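Local coordinates for regulator of polyketide synthase expression (PDB 3ONQ), which is of uncertain function but probably regulates transcription, binding DNA through a C-terminal PucR-type helix-turn-helix domain, at residues Asn55-Gly60 and Ala99-Ala104; Thr106-Cys111 and Leu124-Val129; Leu48-Asp53 and His85-Thr90. All blocks are in the same frame, centred on the assembly; numbering follows the deposited sequence.

Overall arrangement
All three contacts belong to one mixed five-stranded sheet and its surroundings. Interaction 1 pairs two neighbouring strands, interaction 2 sets a helix on the next strand along, and interaction 3 lays a loop against strand 86-91, outermost in this chain's sheet. Interactions 1 and 2, their centres about 8 Å apart, share probable hydrogen bonds of Gly60 O with Tyr125 N and Ala58 N with Ser127 OG. Interaction 3, its centre about 9 Å from that of interaction 1, is joined to it through His85 O and Cys100 N, with Trp50 packing on Cys56 and Cys100. Interactions 2 and 3 do not touch. A sulfate, probably from the crystallisation liquor, has its nearest atom about 3 Å from the His85 side chain.

Interaction 1: residues Asn55-Gly60 and Ala99-Ala104; sequences NCFAIG and ACQMGA
Phe57 and Ala99 form a hydrogen-bonded pair on antiparallel strands, each giving its N-H to the other's carbonyl. Ala99 N reaches Phe57 O at 2.8 Å, almost in line with the carbonyl bond (C=O...N 178°), whereas Phe57 N meets Ala99 O in the carbonyl plane at a longer 3.1 Å. Cys56 CA also comes within 3.1 Å of Ala99 O in a bent C-H...O contact, so this oxygen receives one N-H and one weaker C-H. Cys56 and Cys100 form the adjoining non-hydrogen-bonded pair; their backbones bond outward instead, Cys56 to Arg130 and Cys100 to His85.

Gln101 N continues the ladder with a short bond of 2.6 Å to Asn55 O, fairly straight at hydrogen (166°) but arriving above the carbonyl plane. Two waters extend the polar network here. One molecule accepts from Asn55 N and donates to Gln101 O at 2.9 Å; another donates to both Gln101 O and Asn55 OD1 and accepts from Gln101 NE2. Gln101 O thus holds two waters, and the two side-chain amides, with planes steeply inclined to each other, are linked through solvent. Polar residues suit this partly exposed end.

With CG lodged between the backbone N and carbonyl carbon (chi1 59°), the Phe57 ring comes over Ala99, whose CB lies above one face near the rim, 3.9 Å from Phe57 CZ. The small methyl fits under the ring, while Gln101 CB meets the ring edge. Phe57 also packs on Pro107 and Thr110 of helix 107-114, and Cys56, on the other face of the sheet, meets Ala136 of helix 132-149. Strand pairing with helices covering both faces is characteristic of an alpha-beta-alpha sandwich.

Interaction 2: residues Thr106-Cys111 and Leu124-Val129; sequences TPEVTC and LYLSPV
In this alpha-beta-alpha sandwich, helix 107-114 packs on the sheet by setting Pro107 and Cys111, one turn apart, against Leu126 of strand 124-131. The short helix and strand segments run nearly antiparallel (152°), their axes 10.0 Å apart. Leu126, with CG anti to its amide nitrogen (chi1 174°), sends both methyls to the helix, a branched end that suits leucine to meeting both residues: CD2 lies 4.0 Å from Pro107 CB and 3.9 Å from Cys111 CB, and CD1 rests near Pro107 O. That oxygen is already bonded to Cys111 N within the helix.

To one end, Cys111 SG approaches Leu124 CD2 at 4.2 Å; to the other, Pro107 CG meets Val129 CG2 at 3.6 Å, the two side chains crossing at about a right angle. Proline suits the first helical turn, where no amide hydrogen is needed. Behind it, Thr106 O accepts from both Thr110 N and Thr110 OG1, a 2.7 Å bond in the latter case.

Glu108 points its CB away, but a bend at chi2 brings OE2 to 3.6 Å from Leu126 CD2, while its charge is met by a salt bridge to Arg161. Replacing Leu126 with alanine would probably open a gap between strand 124-131 and the Pro107-Cys111 face of the helix. With no hydrogen bond across the interface, cohesion rests mainly on apolar packing and shape.

Interaction 3: residues Leu48-Asp53 and His85-Thr90; sequences LGWQGD and HVVIGT
Trp50 turns CG anti to its carbonyl carbon (chi1 -60°) and, with chi2 at 64°, brings one face of its indole under His85 CB, which lies 3.5 Å from Trp50 CE2 in a CH-pi contact. A similar first torsion in His85 swings the imidazole toward Gly49, so the two side chains slide past each other in opposite directions; the rings themselves meet obliquely, with planes at 34°. Val87 CG2 adds a methyl 3.8 Å from Trp50 CZ2 and also touches Leu48 CD1.

The imidazole lies against the Gly49 backbone, with Gly49 C 3.5 Å above the ring plane near its rim. Glycine suits this place twice over: its positive phi closes the preceding helix in a Schellman motif, and a beta carbon would collide with His85 CE1. In the imidazole plane a water sits 2.7 Å from His85 ND1 and gives a weak bond to Leu48 O.

Trp50 further packs on Leu98 and Cys100 and meets Phe54 edge-to-face. A large flat indole can thus fill the space between the loop and two strands. The contact joins the Schellman-terminated end of helix 39-48 to the start of strand 86-91, through His85 just before it and Val87 within it, a helix-to-sheet connection in the alpha-beta-alpha sandwich.

Interaction 1: residues Asn55-Gly60 and Ala99-Ala104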
# COMPACT_ATOMS: atom_id res chain seq x y z
N ASN B 55 11.85 7.92 14.22
CA ASN B 55 11.95 6.56 14.74
C ASN B 55 11.15 6.45 16.03
O ASN B 55 11.05 7.41 16.79
CB ASN B 55 13.41 6.18 14.99
CG ASN B 55 14.20 6.10 13.71
OD1 ASN B 55 15.30 6.65 13.61
ND2 ASN B 55 13.64 5.41 12.72
N CYS B 56 10.56 5.29 16.26
CA CYS B 56 9.71 5.12 17.42
C CYS B 56 9.71 3.66 17.85
O CYS B 56 10.16 2.80 17.09
CB CYS B 56 8.27 5.57 17.09
SG CYS B 56 7.45 4.54 15.80
N PHE B 57 9.20 3.40 19.05
CA PHE B 57 9.01 2.04 19.54
C PHE B 57 7.90 2.11 20.57
O PHE B 57 7.54 3.19 21.03
CB PHE B 57 10.29 1.47 20.16
CG PHE B 57 10.82 2.28 21.31
CD1 PHE B 57 10.36 2.07 22.60
CD2 PHE B 57 11.78 3.26 21.11
CE1 PHE B 57 10.84 2.81 23.67
CE2 PHE B 57 12.28 4.01 22.17
CZ PHE B 57 11.80 3.79 23.45
N ALA B 58 7.37 0.95 20.94
CA ALA B 58 6.25 0.91 21.85
C ALA B 58 6.52 0.00 23.04
O ALA B 58 7.26 -0.98 22.93
CB ALA B 58 4.98 0.47 21.11
N ILE B 59 5.93 0.35 24.18
CA ILE B 59 5.98 -0.48 25.37
C ILE B 59 4.55 -0.61 25.84
O ILE B 59 3.79 0.37 25.79
CB ILE B 59 6.79 0.19 26.49
CG1 ILE B 59 8.22 0.44 26.03
CG2 ILE B 59 6.81 -0.69 27.73
CD1 ILE B 59 9.08 1.20 27.06
N GLY B 60 4.17 -1.80 26.29
CA GLY B 60 2.81 -2.02 26.74
C GLY B 60 2.75 -3.06 27.84
O GLY B 60 3.58 -3.97 27.89
N ALA B 99 6.81 5.71 22.08
CA ALA B 99 7.80 6.76 22.32
C ALA B 99 8.54 7.14 21.04
O ALA B 99 8.87 6.29 20.21
CB ALA B 99 8.80 6.31 23.38
N CYS B 100 8.80 8.43 20.89
CA CYS B 100 9.62 8.87 19.78
C CYS B 100 11.08 8.61 20.15
O CYS B 100 11.54 8.98 21.23
CB CYS B 100 9.40 10.36 19.48
SG CYS B 100 10.46 10.95 18.15
N GLN B 101 11.81 7.95 19.27
CA GLN B 101 13.19 7.64 19.59
C GLN B 101 14.08 8.81 19.21
O GLN B 101 14.34 9.05 18.04
CB GLN B 101 13.67 6.36 18.92
CG GLN B 101 15.17 6.14 19.13
CD GLN B 101 15.66 4.86 18.50
OE1 GLN B 101 15.51 3.78 19.07
NE2 GLN B 101 16.27 4.98 17.33
N MSE B 102 14.52 9.53 20.23
CA MSE B 102 15.36 10.70 20.07
C MSE B 102 16.10 10.92 21.38
O MSE B 102 15.67 10.41 22.42
CB MSE B 102 14.50 11.93 19.76
CG MSE B 102 13.46 12.18 20.83
SE MSE B 102 12.30 13.74 20.51
CE MSE B 102 13.60 15.16 20.85
N GLY B 103 17.20 11.68 21.34
CA GLY B 103 18.00 11.92 22.53
C GLY B 103 18.44 10.59 23.09
O GLY B 103 18.95 9.74 22.35
N ALA B 104 18.22 10.37 24.39
CA ALA B 104 18.59 9.10 25.01
C ALA B 104 17.42 8.13 25.12
O ALA B 104 17.54 7.09 25.77
CB ALA B 104 19.20 9.33 26.39
O HOH W 1 13.10 9.94 15.61
O HOH W 2 16.52 7.90 16.18

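Interaction 2: residues Thr106-Cys111 and Leu124-Val129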
# COMPACT_ATOMS: atom_id res chain seq x y z
N THR B 106 15.91 5.31 24.03
CA THR B 106 16.08 4.10 23.24
C THR B 106 15.32 2.96 23.92
O THR B 106 14.97 3.07 25.10
CB THR B 106 17.57 3.77 23.07
OG1 THR B 106 18.17 3.58 24.35
CG2 THR B 106 18.26 4.92 22.34
N PRO B 107 15.05 1.87 23.19
CA PRO B 107 14.10 0.87 23.68
C PRO B 107 14.45 0.23 25.02
O PRO B 107 13.64 0.30 25.94
CB PRO B 107 14.09 -0.18 22.56
CG PRO B 107 14.47 0.60 21.33
CD PRO B 107 15.51 1.56 21.82
N GLU B 108 15.63 -0.39 25.15
CA GLU B 108 15.94 -1.10 26.40
C GLU B 108 16.05 -0.15 27.59
O GLU B 108 15.50 -0.42 28.65
CB GLU B 108 17.21 -1.95 26.25
CG GLU B 108 17.09 -3.07 25.21
CD GLU B 108 16.14 -4.20 25.63
OE1 GLU B 108 15.85 -4.33 26.85
OE2 GLU B 108 15.69 -4.96 24.75
N VAL B 109 16.76 0.96 27.42
CA VAL B 109 16.88 1.95 28.48
C VAL B 109 15.51 2.53 28.89
O VAL B 109 15.22 2.70 30.07
CB VAL B 109 17.84 3.09 28.08
CG1 VAL B 109 17.73 4.27 29.04
CG2 VAL B 109 19.27 2.56 28.02
N THR B 110 14.65 2.80 27.92
CA THR B 110 13.34 3.34 28.25
C THR B 110 12.51 2.29 28.97
O THR B 110 11.83 2.58 29.95
CB THR B 110 12.58 3.84 27.02
OG1 THR B 110 13.35 4.86 26.38
CG2 THR B 110 11.24 4.41 27.42
N CYS B 111 12.57 1.06 28.49
CA CYS B 111 11.82 -0.02 29.10
C CYS B 111 12.25 -0.22 30.56
O CYS B 111 11.42 -0.37 31.45
CB CYS B 111 11.96 -1.31 28.29
SG CYS B 111 11.05 -2.71 28.95
N LEU B 124 4.55 -7.79 29.96
CA LEU B 124 5.06 -6.51 29.53
C LEU B 124 5.73 -6.79 28.18
O LEU B 124 6.44 -7.79 28.05
CB LEU B 124 6.10 -6.02 30.54
CG LEU B 124 6.91 -4.77 30.26
CD1 LEU B 124 6.02 -3.54 30.32
CD2 LEU B 124 8.05 -4.64 31.25
N TYR B 125 5.49 -5.93 27.19
CA TYR B 125 6.09 -6.13 25.86
C TYR B 125 6.82 -4.88 25.36
O TYR B 125 6.30 -3.77 25.46
CB TYR B 125 5.02 -6.55 24.85
CG TYR B 125 5.56 -6.74 23.45
CD1 TYR B 125 6.08 -7.96 23.06
CD2 TYR B 125 5.59 -5.69 22.52
CE1 TYR B 125 6.59 -8.15 21.77
CE2 TYR B 125 6.09 -5.88 21.23
CZ TYR B 125 6.59 -7.12 20.86
OH TYR B 125 7.10 -7.35 19.61
N LEU B 126 8.02 -5.08 24.80
CA LEU B 126 8.83 -4.01 24.23
C LEU B 126 8.98 -4.24 22.73
O LEU B 126 9.48 -5.28 22.33
CB LEU B 126 10.22 -3.98 24.89
CG LEU B 126 11.24 -2.99 24.29
CD1 LEU B 126 10.75 -1.55 24.41
CD2 LEU B 126 12.64 -3.12 24.90
N SER B 127 8.57 -3.29 21.89
CA SER B 127 8.61 -3.50 20.44
C SER B 127 9.97 -3.15 19.85
O SER B 127 10.73 -2.42 20.47
CB SER B 127 7.55 -2.65 19.73
OG SER B 127 8.05 -1.36 19.45
N PRO B 128 10.26 -3.65 18.64
CA PRO B 128 11.43 -3.17 17.91
C PRO B 128 11.27 -1.70 17.52
O PRO B 128 10.16 -1.14 17.61
CB PRO B 128 11.44 -4.05 16.64
CG PRO B 128 10.55 -5.21 16.95
CD PRO B 128 9.53 -4.69 17.90
N VAL B 129 12.36 -1.08 17.09
CA VAL B 129 12.29 0.29 16.56
C VAL B 129 11.61 0.24 15.19
O VAL B 129 11.85 -0.68 14.40
CB VAL B 129 13.69 0.93 16.44
CG1 VAL B 129 13.60 2.34 15.83
CG2 VAL B 129 14.35 1.00 17.80

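Interaction 3: residues Leu48-Asp53 and His85-Thr90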
# COMPACT_ATOMS: atom_id res chain seq x y z
N LEU B 48 0.85 16.90 16.78
CA LEU B 48 1.36 16.49 18.08
C LEU B 48 2.86 16.74 18.22
O LEU B 48 3.38 16.73 19.34
CB LEU B 48 1.06 15.01 18.32
CG LEU B 48 -0.39 14.68 18.70
CD1 LEU B 48 -0.58 13.17 18.79
CD2 LEU B 48 -0.75 15.35 20.02
N GLY B 49 3.55 16.93 17.10
CA GLY B 49 4.97 17.26 17.15
C GLY B 49 5.89 16.19 16.58
O GLY B 49 7.11 16.33 16.60
N TRP B 50 5.31 15.12 16.07
CA TRP B 50 6.13 14.08 15.46
C TRP B 50 6.48 14.44 14.02
O TRP B 50 5.73 14.14 13.08
CB TRP B 50 5.41 12.75 15.49
CG TRP B 50 5.08 12.27 16.85
CD1 TRP B 50 4.24 12.85 17.76
CD2 TRP B 50 5.56 11.06 17.46
NE1 TRP B 50 4.19 12.10 18.90
CE2 TRP B 50 4.98 10.99 18.74
CE3 TRP B 50 6.41 10.04 17.03
CZ2 TRP B 50 5.22 9.92 19.60
CZ3 TRP B 50 6.66 8.98 17.91
CH2 TRP B 50 6.07 8.94 19.17
N GLN B 51 7.63 15.07 13.86
CA GLN B 51 8.06 15.59 12.57
C GLN B 51 8.74 14.55 11.68
O GLN B 51 9.61 13.79 12.12
CB GLN B 51 8.99 16.78 12.76
CG GLN B 51 9.32 17.53 11.48
CD GLN B 51 10.71 18.13 11.50
OE1 GLN B 51 11.52 17.82 12.38
NE2 GLN B 51 11.01 19.00 10.53
N GLY B 52 8.35 14.54 10.41
CA GLY B 52 9.08 13.83 9.37
C GLY B 52 9.21 12.34 9.59
O GLY B 52 8.29 11.70 10.08
N ASP B 53 10.36 11.79 9.21
CA ASP B 53 10.52 10.35 9.19
C ASP B 53 11.12 9.82 10.49
O ASP B 53 12.25 9.34 10.51
CB ASP B 53 11.37 9.92 7.99
CG ASP B 53 11.35 8.43 7.77
OD1 ASP B 53 10.44 7.76 8.31
OD2 ASP B 53 12.24 7.92 7.06
N HIS B 85 8.24 13.42 22.97
CA HIS B 85 7.01 12.87 22.41
C HIS B 85 6.80 11.45 22.88
O HIS B 85 7.68 10.59 22.72
CB HIS B 85 7.07 12.89 20.88
CG HIS B 85 7.43 14.23 20.32
ND1 HIS B 85 6.68 15.36 20.56
CD2 HIS B 85 8.48 14.62 19.55
CE1 HIS B 85 7.24 16.39 19.95
NE2 HIS B 85 8.33 15.97 19.33
N VAL B 86 5.64 11.21 23.49
CA VAL B 86 5.18 9.86 23.74
C VAL B 86 3.64 9.84 23.68
O VAL B 86 2.97 10.56 24.42
CB VAL B 86 5.75 9.28 25.06
CG1 VAL B 86 5.36 10.14 26.23
CG2 VAL B 86 5.30 7.84 25.27
N VAL B 87 3.11 9.04 22.76
CA VAL B 87 1.66 8.86 22.63
C VAL B 87 1.23 7.70 23.51
O VAL B 87 1.72 6.57 23.35
CB VAL B 87 1.26 8.57 21.18
CG1 VAL B 87 -0.21 8.14 21.10
CG2 VAL B 87 1.52 9.81 20.32
N ILE B 88 0.32 7.98 24.43
CA ILE B 88 -0.11 6.98 25.41
C ILE B 88 -1.60 6.74 25.26
O ILE B 88 -2.37 7.68 25.08
CB ILE B 88 0.19 7.45 26.84
CG1 ILE B 88 1.70 7.71 26.99
CG2 ILE B 88 -0.31 6.42 27.87
CD1 ILE B 88 2.13 8.03 28.40
N GLY B 89 -2.00 5.48 25.34
CA GLY B 89 -3.41 5.13 25.24
C GLY B 89 -3.71 3.82 25.93
O GLY B 89 -2.81 3.06 26.27
N THR B 90 -4.99 3.53 26.15
CA THR B 90 -5.35 2.30 26.83
C THR B 90 -6.10 1.38 25.90
O THR B 90 -6.75 1.82 24.95
CB THR B 90 -6.21 2.56 28.07
OG1 THR B 90 -7.43 3.19 27.66
CG2 THR B 90 -5.48 3.47 29.04
O HOH W 3 4.69 15.73 22.29